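Long-range contacts in GCN5-related N-acetyltransferase (Kribbella flavida, PDB 4MY0), which probably transfers the acetyl group of acetyl-CoA to an amine of its acceptor, perhaps an aminoglycoside, as a GCN5-related N-acetyltransferase: residues C[78-83]-C[116-121]; C[133-138]-C[279-284]. One frame throughout, in Å; residues are numbered along the deposited sequence.

Overall arrangement
Contact 1 pairs the first and last strands of a beta-alpha-beta unit of the N-terminal acetyltransferase domain; contact 2 pairs a strand following that unit with one from the second acetyltransferase domain. Strand 274-284 lies between 118-121 and 135-146, so the centres of the two contacts are only about 11 Å apart. A probable backbone hydrogen bond joins Leu121 O to Met281 N (2.8 Å), and a second probable bond of 2.8 Å links Ser119 OG to Tyr134 OH. The acetyl-CoA site is nearby: the side chain of Met281 is about 4 Å from that of Tyr129 and about 9 Å from the bound CoA ligand, whereas that of Ser119 is about 12 Å from the ligand.

Contact 1 (C[78-83]-C[116-121]); sequences RRVPMA and MPISAL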
# COMPACT_ATOMS: atom_id res chain seq x y z
N ARG C 78 -4.32 -28.22 34.63
CA ARG C 78 -3.27 -29.18 34.98
C ARG C 78 -2.25 -29.33 33.83
O ARG C 78 -2.58 -29.12 32.66
CB ARG C 78 -3.87 -30.54 35.37
CG ARG C 78 -4.73 -30.50 36.63
CD ARG C 78 -4.55 -31.74 37.49
NE ARG C 78 -5.18 -32.93 36.92
CZ ARG C 78 -4.68 -34.16 36.98
NH1 ARG C 78 -3.52 -34.39 37.58
NH2 ARG C 78 -5.34 -35.17 36.43
N ARG C 79 -1.01 -29.70 34.17
CA ARG C 79 0.05 -29.84 33.16
C ARG C 79 0.07 -31.24 32.57
O ARG C 79 0.12 -32.22 33.30
CB ARG C 79 1.42 -29.54 33.77
CG ARG C 79 1.60 -28.13 34.34
CD ARG C 79 2.93 -28.06 35.07
NE ARG C 79 3.11 -26.81 35.80
CZ ARG C 79 2.60 -26.57 37.00
NH1 ARG C 79 1.85 -27.49 37.60
NH2 ARG C 79 2.81 -25.40 37.59
N VAL C 80 0.05 -31.33 31.24
CA VAL C 80 0.06 -32.62 30.57
C VAL C 80 1.30 -32.68 29.67
O VAL C 80 1.51 -31.77 28.86
CB VAL C 80 -1.20 -32.79 29.69
CG1 VAL C 80 -1.28 -34.22 29.13
CG2 VAL C 80 -2.47 -32.42 30.48
N PRO C 81 2.13 -33.74 29.83
CA PRO C 81 3.32 -33.86 28.97
C PRO C 81 2.90 -33.87 27.50
O PRO C 81 1.87 -34.47 27.17
CB PRO C 81 3.92 -35.21 29.38
CG PRO C 81 3.40 -35.45 30.82
CD PRO C 81 2.00 -34.85 30.79
N MSE C 82 3.65 -33.19 26.64
CA MSE C 82 3.18 -32.97 25.29
C MSE C 82 4.32 -32.98 24.29
O MSE C 82 5.38 -32.39 24.54
CB MSE C 82 2.41 -31.65 25.21
CG MSE C 82 1.73 -31.43 23.86
SE MSE C 82 2.84 -30.33 22.69
CE MSE C 82 2.17 -28.62 23.35
N ALA C 83 4.13 -33.64 23.15
CA ALA C 83 5.16 -33.68 22.12
C ALA C 83 4.90 -32.59 21.09
O ALA C 83 4.01 -32.73 20.24
CB ALA C 83 5.18 -35.04 21.44
N MSE C 116 4.72 -39.34 26.20
CA MSE C 116 3.87 -38.17 26.00
C MSE C 116 2.49 -38.60 25.48
O MSE C 116 2.37 -39.20 24.40
CB MSE C 116 4.55 -37.14 25.09
CG MSE C 116 5.85 -36.58 25.72
SE MSE C 116 7.17 -36.04 24.38
CE MSE C 116 8.70 -35.70 25.56
N PRO C 117 1.44 -38.31 26.25
CA PRO C 117 0.09 -38.76 25.87
C PRO C 117 -0.60 -37.87 24.83
O PRO C 117 -1.65 -38.25 24.30
CB PRO C 117 -0.67 -38.71 27.20
CG PRO C 117 -0.01 -37.55 27.94
CD PRO C 117 1.46 -37.63 27.56
N ILE C 118 -0.02 -36.70 24.53
CA ILE C 118 -0.59 -35.85 23.49
C ILE C 118 0.51 -35.18 22.68
O ILE C 118 1.68 -35.14 23.09
CB ILE C 118 -1.49 -34.73 24.08
CG1 ILE C 118 -0.67 -33.84 25.02
CG2 ILE C 118 -2.73 -35.30 24.78
CD1 ILE C 118 -1.45 -32.63 25.58
N SER C 119 0.13 -34.62 21.54
CA SER C 119 1.07 -33.96 20.66
C SER C 119 0.39 -32.77 19.99
O SER C 119 -0.80 -32.82 19.68
CB SER C 119 1.58 -34.96 19.60
OG SER C 119 2.39 -34.32 18.64
N ALA C 120 1.13 -31.68 19.78
CA ALA C 120 0.58 -30.51 19.10
C ALA C 120 1.59 -29.94 18.10
O ALA C 120 2.79 -30.19 18.19
CB ALA C 120 0.13 -29.43 20.12
N LEU C 121 1.07 -29.17 17.14
CA LEU C 121 1.90 -28.49 16.15
C LEU C 121 1.08 -27.43 15.42
O LEU C 121 -0.16 -27.48 15.40
CB LEU C 121 2.44 -29.50 15.12
CG LEU C 121 1.41 -30.37 14.38
CD1 LEU C 121 0.87 -29.72 13.11
CD2 LEU C 121 1.98 -31.77 14.07
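Ala83 O is gripped by two donors from the same strand, the hydroxyl of Ser119 and the amide of Ala120. Ser119 OG donates to Ala83 O at 2.8 Å, lying in the plane of that carbonyl, while Ala120 N reaches the same oxygen at 3.1 Å from well above the plane (42° out of it). The hydroxyl is placed for this by a first torsion of 174°, which swings OG opposite the backbone N of Ser119. The other backbone bond is straighter: Ala83 N points at Ile118 O over 2.9 Å with 168° at the hydrogen, giving a parallel pairing.

Apolar side chains pack on both faces of the paired strands. On one, Ile118 lies across the chain of selenomethionine Met82 at about a right angle, CG1 against CG at 3.6 Å, and Met82 bends beyond CG to lay its selenium 3.8 Å from Ala120 CB. On the other, the extended chain of selenomethionine Met116 brings its selenium to Ala83 CB at 3.7 Å. Farther back, Val80 CG1 meets Pro117 CG at 3.8 Å and also touches Ile118 CD1, closing the end of the pair where 116-117 is still loop.

The two strands flank helix 99-113, and their splaying apart farther along, as in other GNAT folds, is a hallmark of the family. Strand 61-75 pairs with the other edge of 78-83, through Val80 with Gln73 and Met82 with Phe71; helix 287-293 covers Val80, Pro117 and Ile118; and strand 274-284 borders 118-121 on its far side.

Contact 2 (C[133-138]-C[279-284]); sequences GYEFGG and RWMLRL
A classic beta bulge, with Gly137 and Gly138 both facing Trp280, interrupts the antiparallel pairing of strands 135-146 and 274-284. Trp280 O accepts from Gly137 N at 2.9 Å, in the carbonyl plane, and weakly from Gly138 N; Trp280 N returns a bond to Gly138 O. Before the bulge Glu135 and Leu282 are a hydrogen-bonded pair, with Leu282 N 2.7 Å from Glu135 O.

Trp280 CG sits between its backbone N and carbonyl carbon (chi1 44°), which lays the indole against the bulge, with Gly138 CA 3.9 Å from the centroid of the six-membered ring. A side chain on Gly138 would collide with this ring. Changing Trp280 to an alanine would probably uncover both glycines and leave Tyr122 without its edge-to-face partner.

The Phe136 ring is sandwiched: selenomethionine Met281 CE stands 3.8 Å from its centroid over one face, and Arg279 CD covers the opposite face at 4.2 Å. Arg283 CB rests over the Tyr134 ring, 3.8 Å from its centroid, while the guanidinium is turned 88° to that ring. Gly133, in a Schellman motif, places its carbonyl oxygen over one face of the guanidinium.

Strand 274-284 lies between 118-121 and 135-146, where a canonical GNAT domain usually places its own last strand; here it probably comes from the second acetyltransferase domain. The buried charges have mates outside the two segments: Glu135 has Arg346 and Arg130, Arg283 has Asp310, and Arg279 has Glu270 of the second subunit. These partners are likely to keep the groups ionised despite burial, the last of them across the subunit boundary.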
# COMPACT_ATOMS: atom_id res chain seq x y z
N GLY C 133 -4.21 -37.98 11.91
CA GLY C 133 -5.06 -37.95 13.08
C GLY C 133 -5.10 -36.65 13.87
O GLY C 133 -5.81 -36.58 14.87
N TYR C 134 -4.38 -35.62 13.44
CA TYR C 134 -4.41 -34.34 14.14
C TYR C 134 -5.66 -33.55 13.76
O TYR C 134 -6.18 -33.69 12.65
CB TYR C 134 -3.18 -33.50 13.77
CG TYR C 134 -1.87 -33.95 14.39
CD1 TYR C 134 -1.33 -33.28 15.49
CD2 TYR C 134 -1.14 -35.01 13.85
CE1 TYR C 134 -0.11 -33.67 16.05
CE2 TYR C 134 0.08 -35.40 14.40
CZ TYR C 134 0.59 -34.73 15.50
OH TYR C 134 1.80 -35.12 16.06
N GLU C 135 -6.13 -32.70 14.67
CA GLU C 135 -7.19 -31.75 14.31
C GLU C 135 -6.94 -30.44 15.05
O GLU C 135 -6.27 -30.44 16.09
CB GLU C 135 -8.58 -32.31 14.64
CG GLU C 135 -9.75 -31.52 13.98
CD GLU C 135 -9.45 -31.11 12.53
OE1 GLU C 135 -9.03 -29.95 12.31
OE2 GLU C 135 -9.61 -31.97 11.62
N PHE C 136 -7.47 -29.33 14.52
CA PHE C 136 -7.38 -28.04 15.21
C PHE C 136 -7.92 -28.14 16.63
O PHE C 136 -8.99 -28.72 16.86
CB PHE C 136 -8.08 -26.93 14.43
CG PHE C 136 -7.31 -26.49 13.20
CD1 PHE C 136 -5.96 -26.14 13.29
CD2 PHE C 136 -7.92 -26.50 11.96
CE1 PHE C 136 -5.24 -25.75 12.16
CE2 PHE C 136 -7.20 -26.11 10.82
CZ PHE C 136 -5.86 -25.73 10.92
N GLY C 137 -7.15 -27.59 17.57
CA GLY C 137 -7.47 -27.72 18.98
C GLY C 137 -7.55 -26.39 19.71
O GLY C 137 -8.10 -26.32 20.81
N GLY C 138 -7.00 -25.33 19.11
CA GLY C 138 -7.00 -24.03 19.77
C GLY C 138 -6.35 -22.94 18.95
O GLY C 138 -5.96 -23.17 17.81
N ARG C 279 -4.18 -20.98 14.22
CA ARG C 279 -4.68 -22.20 14.87
C ARG C 279 -3.57 -23.22 15.04
O ARG C 279 -2.67 -23.31 14.21
CB ARG C 279 -5.82 -22.82 14.05
CG ARG C 279 -7.01 -21.91 13.94
CD ARG C 279 -7.96 -22.28 12.80
NE ARG C 279 -8.97 -21.23 12.70
CZ ARG C 279 -8.78 -20.06 12.11
NH1 ARG C 279 -9.75 -19.16 12.08
NH2 ARG C 279 -7.61 -19.78 11.52
N TRP C 280 -3.63 -24.01 16.11
CA TRP C 280 -2.71 -25.14 16.23
C TRP C 280 -3.49 -26.44 16.36
O TRP C 280 -4.65 -26.43 16.79
CB TRP C 280 -1.75 -24.94 17.41
CG TRP C 280 -2.41 -24.45 18.66
CD1 TRP C 280 -2.51 -23.15 19.06
CD2 TRP C 280 -3.03 -25.24 19.68
NE1 TRP C 280 -3.16 -23.08 20.28
CE2 TRP C 280 -3.49 -24.36 20.68
CE3 TRP C 280 -3.23 -26.62 19.86
CZ2 TRP C 280 -4.16 -24.81 21.84
CZ3 TRP C 280 -3.89 -27.07 21.01
CH2 TRP C 280 -4.34 -26.16 21.98
N MSE C 281 -2.86 -27.55 15.99
CA MSE C 281 -3.53 -28.84 16.01
C MSE C 281 -3.09 -29.69 17.18
O MSE C 281 -2.02 -29.47 17.74
CB MSE C 281 -3.27 -29.60 14.72
CG MSE C 281 -4.04 -29.04 13.55
SE MSE C 281 -3.75 -30.14 11.97
CE MSE C 281 -5.18 -29.39 10.88
N LEU C 282 -3.94 -30.67 17.52
CA LEU C 282 -3.72 -31.55 18.66
C LEU C 282 -3.98 -32.98 18.24
O LEU C 282 -4.84 -33.23 17.39
CB LEU C 282 -4.72 -31.19 19.77
CG LEU C 282 -4.67 -32.02 21.04
CD1 LEU C 282 -3.34 -31.77 21.74
CD2 LEU C 282 -5.84 -31.68 21.95
N ARG C 283 -3.23 -33.92 18.80
CA ARG C 283 -3.57 -35.34 18.66
C ARG C 283 -3.38 -36.08 19.99
O ARG C 283 -2.41 -35.82 20.70
CB ARG C 283 -2.69 -36.01 17.60
CG ARG C 283 -3.19 -37.39 17.18
CD ARG C 283 -2.08 -38.29 16.63
NE ARG C 283 -2.62 -39.30 15.71
CZ ARG C 283 -3.30 -40.38 16.10
NH1 ARG C 283 -3.53 -40.61 17.39
NH2 ARG C 283 -3.77 -41.24 15.19
N LEU C 284 -4.30 -36.98 20.33
CA LEU C 284 -4.07 -37.86 21.49
C LEU C 284 -3.25 -39.09 21.07
O LEU C 284 -3.58 -39.76 20.09
CB LEU C 284 -5.39 -38.30 22.14
CG LEU C 284 -6.42 -37.31 22.68
CD1 LEU C 284 -7.04 -37.84 23.96
CD2 LEU C 284 -5.89 -35.89 22.87